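Local coordinates for protein nucleoporin nup120 (Schizosaccharomyces pombe, PDB 4GQ2) that serves as a structural component of the nuclear pore complex, whose nucleoporins can also dock transiently associated nuclear transport factors, at residues L25-L30 / D158-Y163; V103-P108 / Y139-S144; L812-V817 / W835-P840. All coordinates share one frame; numbering follows the deposited sequence.

Contact 1: residues L25-L30 / D158-Y163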
loop_
_atom_site.group_PDB
_atom_site.type_symbol
_atom_site.label_atom_id
_atom_site.label_comp_id
_atom_site.label_asym_id
_atom_site.label_seq_id
_atom_site.Cartn_x
_atom_site.Cartn_y
_atom_site.Cartn_z
ATOM N N LEU A 25 -4.417 -22.043 22.026
ATOM C CA LEU A 25 -4.982 -22.922 23.043
ATOM C C LEU A 25 -4.674 -24.388 22.761
ATOM O O LEU A 25 -4.553 -24.793 21.602
ATOM C CB LEU A 25 -6.487 -22.743 23.117
ATOM C CG LEU A 25 -7.084 -21.364 23.371
ATOM C CD1 LEU A 25 -8.597 -21.499 23.507
ATOM C CD2 LEU A 25 -6.480 -20.748 24.622
ATOM N N TRP A 26 -4.546 -25.168 23.832
ATOM C CA TRP A 26 -4.377 -26.621 23.756
ATOM C C TRP A 26 -5.480 -27.283 24.516
ATOM O O TRP A 26 -5.713 -26.961 25.687
ATOM C CB TRP A 26 -3.043 -27.046 24.356
ATOM C CG TRP A 26 -1.859 -26.773 23.465
ATOM C CD1 TRP A 26 -1.160 -27.686 22.679
ATOM C CD2 TRP A 26 -1.197 -25.482 23.231
ATOM N NE1 TRP A 26 -0.139 -27.069 21.997
ATOM C CE2 TRP A 26 -0.105 -25.747 22.282
ATOM C CE3 TRP A 26 -1.390 -24.183 23.692
ATOM C CZ2 TRP A 26 0.741 -24.742 21.835
ATOM C CZ3 TRP A 26 -0.526 -23.179 23.236
ATOM C CH2 TRP A 26 0.515 -23.453 22.330
ATOM N N VAL A 27 -6.176 -28.211 23.859
ATOM C CA VAL A 27 -7.211 -29.008 24.526
ATOM C C VAL A 27 -6.543 -29.923 25.565
ATOM O O VAL A 27 -5.396 -30.347 25.359
ATOM C CB VAL A 27 -8.073 -29.819 23.523
ATOM C CG1 VAL A 27 -8.778 -28.887 22.546
ATOM C CG2 VAL A 27 -7.241 -30.846 22.770
ATOM N N PRO A 28 -7.229 -30.191 26.697
ATOM C CA PRO A 28 -6.668 -31.075 27.727
ATOM C C PRO A 28 -6.251 -32.433 27.155
ATOM O O PRO A 28 -6.989 -33.017 26.355
ATOM C CB PRO A 28 -7.832 -31.243 28.709
ATOM C CG PRO A 28 -8.608 -29.983 28.569
ATOM C CD PRO A 28 -8.537 -29.643 27.107
ATOM N N ALA A 29 -5.071 -32.910 27.550
ATOM C CA ALA A 29 -4.536 -34.181 27.055
ATOM C C ALA A 29 -5.225 -35.398 27.690
ATOM O O ALA A 29 -5.556 -35.389 28.877
ATOM C CB ALA A 29 -3.030 -34.246 27.271
ATOM N N LEU A 30 -5.441 -36.432 26.880
ATOM C CA LEU A 30 -6.032 -37.693 27.340
ATOM C C LEU A 30 -5.102 -38.879 27.063
ATOM O O LEU A 30 -4.041 -38.713 26.456
ATOM C CB LEU A 30 -7.420 -37.902 26.721
ATOM C CG LEU A 30 -8.642 -37.527 27.576
ATOM C CD1 LEU A 30 -8.707 -36.043 27.920
ATOM C CD2 LEU A 30 -9.925 -37.958 26.881
ATOM N N ASP A 158 -13.488 -24.302 32.418
ATOM C CA ASP A 158 -14.421 -25.188 31.724
ATOM C C ASP A 158 -14.543 -24.927 30.212
ATOM O O ASP A 158 -15.530 -25.339 29.592
ATOM C CB ASP A 158 -15.806 -25.087 32.385
ATOM C CG ASP A 158 -16.313 -23.645 32.491
ATOM O OD1 ASP A 158 -15.491 -22.720 32.684
ATOM O OD2 ASP A 158 -17.542 -23.437 32.398
ATOM N N TRP A 159 -13.544 -24.266 29.620
ATOM C CA TRP A 159 -13.626 -23.858 28.207
ATOM C C TRP A 159 -13.631 -25.029 27.268
ATOM O O TRP A 159 -14.304 -24.992 26.239
ATOM C CB TRP A 159 -12.522 -22.871 27.836
ATOM C CG TRP A 159 -11.156 -23.483 27.627
ATOM C CD1 TRP A 159 -10.139 -23.635 28.564
ATOM C CD2 TRP A 159 -10.604 -24.034 26.378
ATOM N NE1 TRP A 159 -9.034 -24.222 28.002
ATOM C CE2 TRP A 159 -9.244 -24.489 26.698
ATOM C CE3 TRP A 159 -11.082 -24.189 25.077
ATOM C CZ2 TRP A 159 -8.422 -25.071 25.745
ATOM C CZ3 TRP A 159 -10.242 -24.781 24.127
ATOM C CH2 TRP A 159 -8.945 -25.211 24.455
ATOM N N CYS A 160 -12.883 -26.073 27.622
ATOM C CA CYS A 160 -12.873 -27.315 26.864
ATOM C C CYS A 160 -13.209 -28.547 27.705
ATOM O O CYS A 160 -12.517 -28.857 28.668
ATOM C CB CYS A 160 -11.531 -27.521 26.177
ATOM S SG CYS A 160 -11.597 -28.856 24.968
ATOM N N LEU A 161 -14.278 -29.236 27.313
ATOM C CA LEU A 161 -14.680 -30.514 27.898
ATOM C C LEU A 161 -14.407 -31.627 26.886
ATOM O O LEU A 161 -14.702 -31.477 25.694
ATOM C CB LEU A 161 -16.173 -30.480 28.250
ATOM C CG LEU A 161 -16.672 -30.005 29.627
ATOM C CD1 LEU A 161 -15.840 -28.888 30.239
ATOM C CD2 LEU A 161 -18.138 -29.593 29.553
ATOM N N CYS A 162 -13.843 -32.734 27.361
ATOM C CA CYS A 162 -13.529 -33.876 26.498
ATOM C C CYS A 162 -14.407 -35.082 26.782
ATOM O O CYS A 162 -14.605 -35.467 27.939
ATOM C CB CYS A 162 -12.063 -34.278 26.644
ATOM S SG CYS A 162 -10.960 -32.865 26.546
ATOM N N TYR A 163 -14.912 -35.685 25.711
ATOM C CA TYR A 163 -15.785 -36.841 25.811
ATOM C C TYR A 163 -15.284 -37.970 24.930
ATOM O O TYR A 163 -14.800 -37.731 23.824
ATOM C CB TYR A 163 -17.200 -36.466 25.394
ATOM C CG TYR A 163 -17.848 -35.424 26.271
ATOM C CD1 TYR A 163 -18.507 -35.786 27.449
ATOM C CD2 TYR A 163 -17.822 -34.075 25.917
ATOM C CE1 TYR A 163 -19.116 -34.831 28.254
ATOM C CE2 TYR A 163 -18.420 -33.112 26.718
ATOM C CZ TYR A 163 -19.068 -33.495 27.883
ATOM O OH TYR A 163 -19.667 -32.544 28.677
#
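Leu25 lies alongside the indole of Trp159, the two side chains running in opposite senses. Its CB sits 3.7 Å from Trp159 CH2. CG carries the chain onward, and with CG anti to the carbonyl carbon (chi1 -56°) the CD1 methyl ends over the six-membered ring, 3.8 Å from its centroid and 16° off the normal, a CH-pi contact. Cys160 CB lies on the opposite face, so both faces of the indole are met, each toward its rim. At the indole edge, almost level with the ring, Trp26 O stands 3.3 Å from Trp159 CZ2. Replacing Trp159 by an alanine would probably open a gap beneath Leu25 CD1 and leave that methyl without its aromatic surface. Further along, Val27 CG1 comes to 3.7 Å from Cys160 SG, and Pro28 CD packs on Cys160 CB at 3.8 Å. The last touch is Leu30 CD1 against Cys162 CB, at 4.0 Å. Strands 21-26 and 160-163 are the outermost strands of two separate sheets, and this apolar joint, made by the end of 21-26 and the loop after it against 160-163, is typical of adjacent blades in a beta-propeller.

Contact 2: residues V103-P108 / Y139-S144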
loop_
_atom_site.group_PDB
_atom_site.type_symbol
_atom_site.label_atom_id
_atom_site.label_comp_id
_atom_site.label_asym_id
_atom_site.label_seq_id
_atom_site.Cartn_x
_atom_site.Cartn_y
_atom_site.Cartn_z
ATOM N N VAL A 103 -8.070 -17.033 17.058
ATOM C CA VAL A 103 -7.710 -18.117 17.961
ATOM C C VAL A 103 -7.230 -19.337 17.199
ATOM O O VAL A 103 -7.740 -19.649 16.124
ATOM C CB VAL A 103 -8.800 -18.427 19.043
ATOM C CG1 VAL A 103 -10.134 -17.772 18.729
ATOM C CG2 VAL A 103 -8.960 -19.925 19.299
ATOM N N LYS A 104 -6.203 -19.982 17.744
ATOM C CA LYS A 104 -5.667 -21.216 17.195
ATOM C C LYS A 104 -5.706 -22.290 18.281
ATOM O O LYS A 104 -5.088 -22.139 19.343
ATOM C CB LYS A 104 -4.244 -21.007 16.678
ATOM C CG LYS A 104 -3.522 -22.286 16.281
ATOM C CD LYS A 104 -2.125 -22.016 15.746
ATOM C CE LYS A 104 -2.159 -21.145 14.500
ATOM N NZ LYS A 104 -0.837 -21.110 13.822
ATOM N N ILE A 105 -6.446 -23.359 17.994
ATOM C CA ILE A 105 -6.675 -24.446 18.932
ATOM C C ILE A 105 -5.905 -25.664 18.455
ATOM O O ILE A 105 -6.072 -26.102 17.322
ATOM C CB ILE A 105 -8.182 -24.764 19.041
ATOM C CG1 ILE A 105 -8.929 -23.531 19.553
ATOM C CG2 ILE A 105 -8.424 -25.951 19.963
ATOM C CD1 ILE A 105 -10.431 -23.545 19.366
ATOM N N HIS A 106 -5.049 -26.197 19.320
ATOM C CA HIS A 106 -4.254 -27.381 18.993
ATOM C C HIS A 106 -4.889 -28.608 19.565
ATOM O O HIS A 106 -5.454 -28.574 20.667
ATOM C CB HIS A 106 -2.832 -27.268 19.526
ATOM C CG HIS A 106 -2.099 -26.041 19.060
ATOM N ND1 HIS A 106 -1.250 -26.060 18.013
ATOM C CD2 HIS A 106 -2.101 -24.734 19.546
ATOM C CE1 HIS A 106 -0.735 -24.829 17.835
ATOM N NE2 HIS A 106 -1.259 -24.017 18.774
ATOM N N PHE A 107 -4.786 -29.697 18.804
ATOM C CA PHE A 107 -5.365 -30.987 19.147
ATOM C C PHE A 107 -4.273 -32.050 19.135
ATOM O O PHE A 107 -3.254 -31.868 18.463
ATOM C CB PHE A 107 -6.448 -31.356 18.131
ATOM C CG PHE A 107 -7.692 -30.527 18.241
ATOM C CD1 PHE A 107 -7.780 -29.289 17.610
ATOM C CD2 PHE A 107 -8.784 -30.987 18.973
ATOM C CE1 PHE A 107 -8.933 -28.527 17.711
ATOM C CE2 PHE A 107 -9.941 -30.225 19.080
ATOM C CZ PHE A 107 -10.014 -28.995 18.449
ATOM N N PRO A 108 -4.474 -33.158 19.884
ATOM C CA PRO A 108 -3.509 -34.264 19.892
ATOM C C PRO A 108 -3.628 -35.121 18.638
ATOM O O PRO A 108 -2.724 -35.907 18.334
ATOM C CB PRO A 108 -3.911 -35.090 21.124
ATOM C CG PRO A 108 -4.981 -34.323 21.827
ATOM C CD PRO A 108 -5.592 -33.410 20.810
ATOM N N TYR A 139 -14.825 -33.150 21.396
ATOM C CA TYR A 139 -14.485 -31.984 22.186
ATOM C C TYR A 139 -15.612 -30.982 22.187
ATOM O O TYR A 139 -16.223 -30.725 21.155
ATOM C CB TYR A 139 -13.214 -31.338 21.673
ATOM C CG TYR A 139 -11.986 -32.209 21.778
ATOM C CD1 TYR A 139 -11.223 -32.237 22.949
ATOM C CD2 TYR A 139 -11.571 -32.991 20.698
ATOM C CE1 TYR A 139 -10.083 -33.028 23.044
ATOM C CE2 TYR A 139 -10.429 -33.778 20.781
ATOM C CZ TYR A 139 -9.689 -33.794 21.953
ATOM O OH TYR A 139 -8.558 -34.580 22.031
ATOM N N TYR A 140 -15.881 -30.425 23.362
ATOM C CA TYR A 140 -16.962 -29.469 23.540
ATOM C C TYR A 140 -16.356 -28.142 23.993
ATOM O O TYR A 140 -16.047 -27.959 25.181
ATOM C CB TYR A 140 -17.973 -30.014 24.555
ATOM C CG TYR A 140 -19.178 -29.137 24.793
ATOM C CD1 TYR A 140 -20.290 -29.202 23.960
ATOM C CD2 TYR A 140 -19.215 -28.256 25.864
ATOM C CE1 TYR A 140 -21.404 -28.408 24.186
ATOM C CE2 TYR A 140 -20.320 -27.453 26.097
ATOM C CZ TYR A 140 -21.408 -27.530 25.262
ATOM O OH TYR A 140 -22.496 -26.720 25.515
ATOM N N ILE A 141 -16.179 -27.233 23.032
ATOM C CA ILE A 141 -15.437 -25.987 23.248
ATOM C C ILE A 141 -16.350 -24.770 23.348
ATOM O O ILE A 141 -17.125 -24.484 22.428
ATOM C CB ILE A 141 -14.381 -25.755 22.141
ATOM C CG1 ILE A 141 -13.367 -26.901 22.109
ATOM C CG2 ILE A 141 -13.651 -24.433 22.356
ATOM C CD1 ILE A 141 -12.629 -27.023 20.790
ATOM N N ARG A 142 -16.256 -24.063 24.471
ATOM C CA ARG A 142 -17.009 -22.826 24.680
ATOM C C ARG A 142 -16.178 -21.608 24.281
ATOM O O ARG A 142 -15.078 -21.407 24.790
ATOM C CB ARG A 142 -17.450 -22.689 26.136
ATOM C CG ARG A 142 -18.737 -23.412 26.502
ATOM C CD ARG A 142 -19.283 -22.836 27.802
ATOM N NE ARG A 142 -20.148 -23.754 28.544
ATOM C CZ ARG A 142 -19.714 -24.739 29.328
ATOM N NH1 ARG A 142 -18.413 -24.975 29.466
ATOM N NH2 ARG A 142 -20.585 -25.502 29.967
ATOM N N LEU A 143 -16.713 -20.805 23.367
ATOM C CA LEU A 143 -16.008 -19.628 22.873
ATOM C C LEU A 143 -16.333 -18.405 23.700
ATOM O O LEU A 143 -17.501 -18.110 23.963
ATOM C CB LEU A 143 -16.378 -19.343 21.416
ATOM C CG LEU A 143 -15.878 -20.283 20.319
ATOM C CD1 LEU A 143 -16.556 -19.938 19.001
ATOM C CD2 LEU A 143 -14.362 -20.219 20.187
ATOM N N SER A 144 -15.295 -17.691 24.105
ATOM C CA SER A 144 -15.472 -16.373 24.688
ATOM C C SER A 144 -15.178 -15.307 23.630
ATOM O O SER A 144 -14.159 -15.378 22.922
ATOM C CB SER A 144 -14.561 -16.203 25.903
ATOM O OG SER A 144 -14.698 -14.908 26.458
#
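Tyr139 opens the second segment by offering the face of its ring to the edge of Phe107. This is a T-shaped pair: the centroids are 5.2 Å apart and the planes stand at 75°. The closest atoms are Phe107 CE2 and Tyr139 CD2, 3.6 Å apart, and on the next atoms along that edge Phe107 CD2 comes to 3.7 Å from Tyr139 CE2. The phenol end of the tyrosine reaches the proline that follows Phe107: Pro108 CD sits 3.4 Å from Tyr139 OH, and Pro108 CG is 3.6 Å from the same oxygen. Tyr140 turns the other way, toward the next sheet along, where its hydroxyl hydrogen-bonds to Thr181 O. Strand 138-143 belongs to a four-stranded antiparallel sheet, one blade of the beta-propeller, while strand 101-106 lies in the neighbouring sheet, and these residues fill the space between the two. At Ile141 the filling is purely aliphatic and aromatic. Its CG1 is anti to the carbonyl carbon (chi1 -60°), and the extended arm carries CD1 across to Phe107 CZ at 4.0 Å. The same methyl lies 4.4 Å from Ile105 CD1, a looser approach. Arg142 faces back like Tyr140, and its guanidinium has Tyr140 CE2 over its centre, 4.2 Å above the plane. Leu143 packs instead on Ile86 of strand 83-88, a residue that Ile105 also touches. Ser144 follows, its OG making a weak hydrogen bond to Thr146 N at the turn into helix 146-149.

Contact 3: residues L812-V817 / W835-P840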
loop_
_atom_site.group_PDB
_atom_site.type_symbol
_atom_site.label_atom_id
_atom_site.label_comp_id
_atom_site.label_asym_id
_atom_site.label_seq_id
_atom_site.Cartn_x
_atom_site.Cartn_y
_atom_site.Cartn_z
ATOM N N LEU A 812 -10.950 16.072 -1.626
ATOM C CA LEU A 812 -10.807 14.724 -1.068
ATOM C C LEU A 812 -9.409 14.442 -0.500
ATOM O O LEU A 812 -9.276 13.784 0.540
ATOM C CB LEU A 812 -11.169 13.697 -2.139
ATOM C CG LEU A 812 -11.371 12.200 -1.863
ATOM C CD1 LEU A 812 -10.047 11.457 -1.680
ATOM C CD2 LEU A 812 -12.330 11.968 -0.705
ATOM N N VAL A 813 -8.372 14.944 -1.165
ATOM C CA VAL A 813 -7.000 14.758 -0.677
ATOM C C VAL A 813 -6.852 15.436 0.673
ATOM O O VAL A 813 -6.361 14.836 1.624
ATOM C CB VAL A 813 -5.945 15.296 -1.662
ATOM C CG1 VAL A 813 -4.559 15.224 -1.052
ATOM C CG2 VAL A 813 -5.977 14.505 -2.962
ATOM N N THR A 814 -7.308 16.682 0.760
ATOM C CA THR A 814 -7.202 17.431 2.000
ATOM C C THR A 814 -7.932 16.709 3.126
ATOM O O THR A 814 -7.379 16.536 4.213
ATOM C CB THR A 814 -7.721 18.864 1.848
ATOM O OG1 THR A 814 -7.038 19.506 0.761
ATOM C CG2 THR A 814 -7.477 19.641 3.118
ATOM N N GLU A 815 -9.155 16.268 2.842
ATOM C CA GLU A 815 -9.977 15.549 3.811
ATOM C C GLU A 815 -9.286 14.289 4.323
ATOM O O GLU A 815 -9.175 14.088 5.528
ATOM C CB GLU A 815 -11.332 15.184 3.203
ATOM C CG GLU A 815 -12.262 16.373 2.969
ATOM C CD GLU A 815 -13.614 15.968 2.397
ATOM O OE1 GLU A 815 -13.887 14.751 2.270
ATOM O OE2 GLU A 815 -14.412 16.872 2.073
ATOM N N LEU A 816 -8.821 13.445 3.405
ATOM C CA LEU A 816 -8.210 12.188 3.808
ATOM C C LEU A 816 -6.912 12.424 4.578
ATOM O O LEU A 816 -6.739 11.879 5.676
ATOM C CB LEU A 816 -7.998 11.244 2.611
ATOM C CG LEU A 816 -7.242 9.943 2.908
ATOM C CD1 LEU A 816 -7.924 9.157 4.023
ATOM C CD2 LEU A 816 -7.103 9.094 1.648
ATOM N N VAL A 817 -6.028 13.250 4.017
ATOM C CA VAL A 817 -4.739 13.564 4.654
ATOM C C VAL A 817 -4.922 14.229 6.023
ATOM O O VAL A 817 -4.191 13.913 6.981
ATOM C CB VAL A 817 -3.837 14.434 3.745
ATOM C CG1 VAL A 817 -2.564 14.842 4.465
ATOM C CG2 VAL A 817 -3.490 13.685 2.467
ATOM N N TRP A 835 0.231 15.497 -3.295
ATOM C CA TRP A 835 -1.138 15.486 -3.825
ATOM C C TRP A 835 -1.986 16.622 -3.318
ATOM O O TRP A 835 -3.000 16.956 -3.943
ATOM C CB TRP A 835 -1.823 14.174 -3.465
ATOM C CG TRP A 835 -1.251 12.964 -4.148
ATOM C CD1 TRP A 835 -0.489 11.955 -3.578
ATOM C CD2 TRP A 835 -1.378 12.589 -5.573
ATOM N NE1 TRP A 835 -0.154 11.004 -4.519
ATOM C CE2 TRP A 835 -0.656 11.323 -5.730
ATOM C CE3 TRP A 835 -2.003 13.147 -6.678
ATOM C CZ2 TRP A 835 -0.586 10.662 -6.949
ATOM C CZ3 TRP A 835 -1.919 12.474 -7.905
ATOM C CH2 TRP A 835 -1.222 11.265 -8.036
ATOM N N LEU A 836 -1.606 17.208 -2.176
ATOM C CA LEU A 836 -2.365 18.330 -1.596
ATOM C C LEU A 836 -2.300 19.527 -2.522
ATOM O O LEU A 836 -1.235 19.850 -3.045
ATOM C CB LEU A 836 -1.845 18.704 -0.204
ATOM C CG LEU A 836 -2.217 17.771 0.951
ATOM C CD1 LEU A 836 -1.351 18.065 2.165
ATOM C CD2 LEU A 836 -3.699 17.879 1.306
ATOM N N ASN A 837 -3.444 20.172 -2.740
ATOM C CA ASN A 837 -3.519 21.289 -3.677
ATOM C C ASN A 837 -3.128 22.622 -3.027
ATOM O O ASN A 837 -2.564 22.627 -1.936
ATOM C CB ASN A 837 -4.907 21.351 -4.352
ATOM C CG ASN A 837 -6.050 21.641 -3.375
ATOM O OD1 ASN A 837 -5.854 22.165 -2.276
ATOM N ND2 ASN A 837 -7.260 21.320 -3.797
ATOM N N SER A 838 -3.449 23.737 -3.685
ATOM C CA SER A 838 -3.012 25.073 -3.257
ATOM C C SER A 838 -4.006 25.886 -2.419
ATOM O O SER A 838 -3.723 27.028 -2.089
ATOM C CB SER A 838 -2.599 25.894 -4.469
ATOM O OG SER A 838 -1.435 25.345 -5.049
ATOM N N ASP A 839 -5.158 25.308 -2.089
ATOM C CA ASP A 839 -6.099 25.927 -1.143
ATOM C C ASP A 839 -5.396 26.220 0.197
ATOM O O ASP A 839 -4.520 25.460 0.615
ATOM C CB ASP A 839 -7.318 25.020 -0.898
ATOM C CG ASP A 839 -8.022 24.607 -2.185
ATOM O OD1 ASP A 839 -7.997 25.382 -3.163
ATOM O OD2 ASP A 839 -8.609 23.499 -2.220
ATOM N N PRO A 840 -5.772 27.327 0.866
ATOM C CA PRO A 840 -5.125 27.693 2.126
ATOM C C PRO A 840 -5.101 26.594 3.187
ATOM O O PRO A 840 -4.054 26.359 3.786
ATOM C CB PRO A 840 -5.937 28.908 2.587
ATOM C CG PRO A 840 -6.339 29.560 1.300
ATOM C CD PRO A 840 -6.621 28.421 0.353
HETATM O O HOH W 1 -5.750 19.198 -1.404
HETATM O O HOH W 2 -8.126 21.879 0.025
#
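Two water molecules join Thr814, on the helix, to the facing loop: both are held by its hydroxyl, OG1, at 2.5 Å for the first water and 2.7 Å for the second. The first accepts a hydrogen bond from the backbone N of Asn837, and the second donates to Asp839 OD2. The waters thus span from helix 812-822 to the loop leading into helix 840-852. Both helices, with 826-832 between them, lie in the C-terminal helical region assigned to HEAT repeats.

Beside this wet side the contact is dry. Leu836 pushes its CD2 methyl against the helix backbone, 3.6 Å from Thr814 CA, and also rests on Val813 CG1 at 3.7 Å. Its other branch, CD1, meets Val817 CG1 tip to tip. Val813 CG1, anti to the backbone N (chi1 174°), also lies 3.8 Å from Trp835 CB. The indole of Trp835 itself leads away, and its NE1 hydrogen-bonds to Glu737 OE2.

The loop is shaped by an Asx turn just before helix 840-852. Asn837 ND2 adds a weak bond to Asp839 OD2, and the turn itself is the bond from Asp839 N to Asn837 OD1, 3.2 Å long, with the donor 56° out of the carbonyl plane.

From the N terminus, the chain enters contact 1 at 25-30, opens contact 2 at 103-108, closes that one at 139-144, and returns to close contact 1 at 158-163. Contact 2 is therefore nested inside the loop of contact 1. Strands 21-26 and 101-106 are parallel neighbours in one sheet and 138-143 and 160-163 antiparallel neighbours in the next, so the two contacts, with centres about 7 Å apart, join the same pair of propeller sheets. Contact 3 follows in series in the helical region, with 17 residues between its segments, mostly helix 826-832 and the end of 812-822; its centre lies about 49 Å from that of contact 2, across the chain's centre.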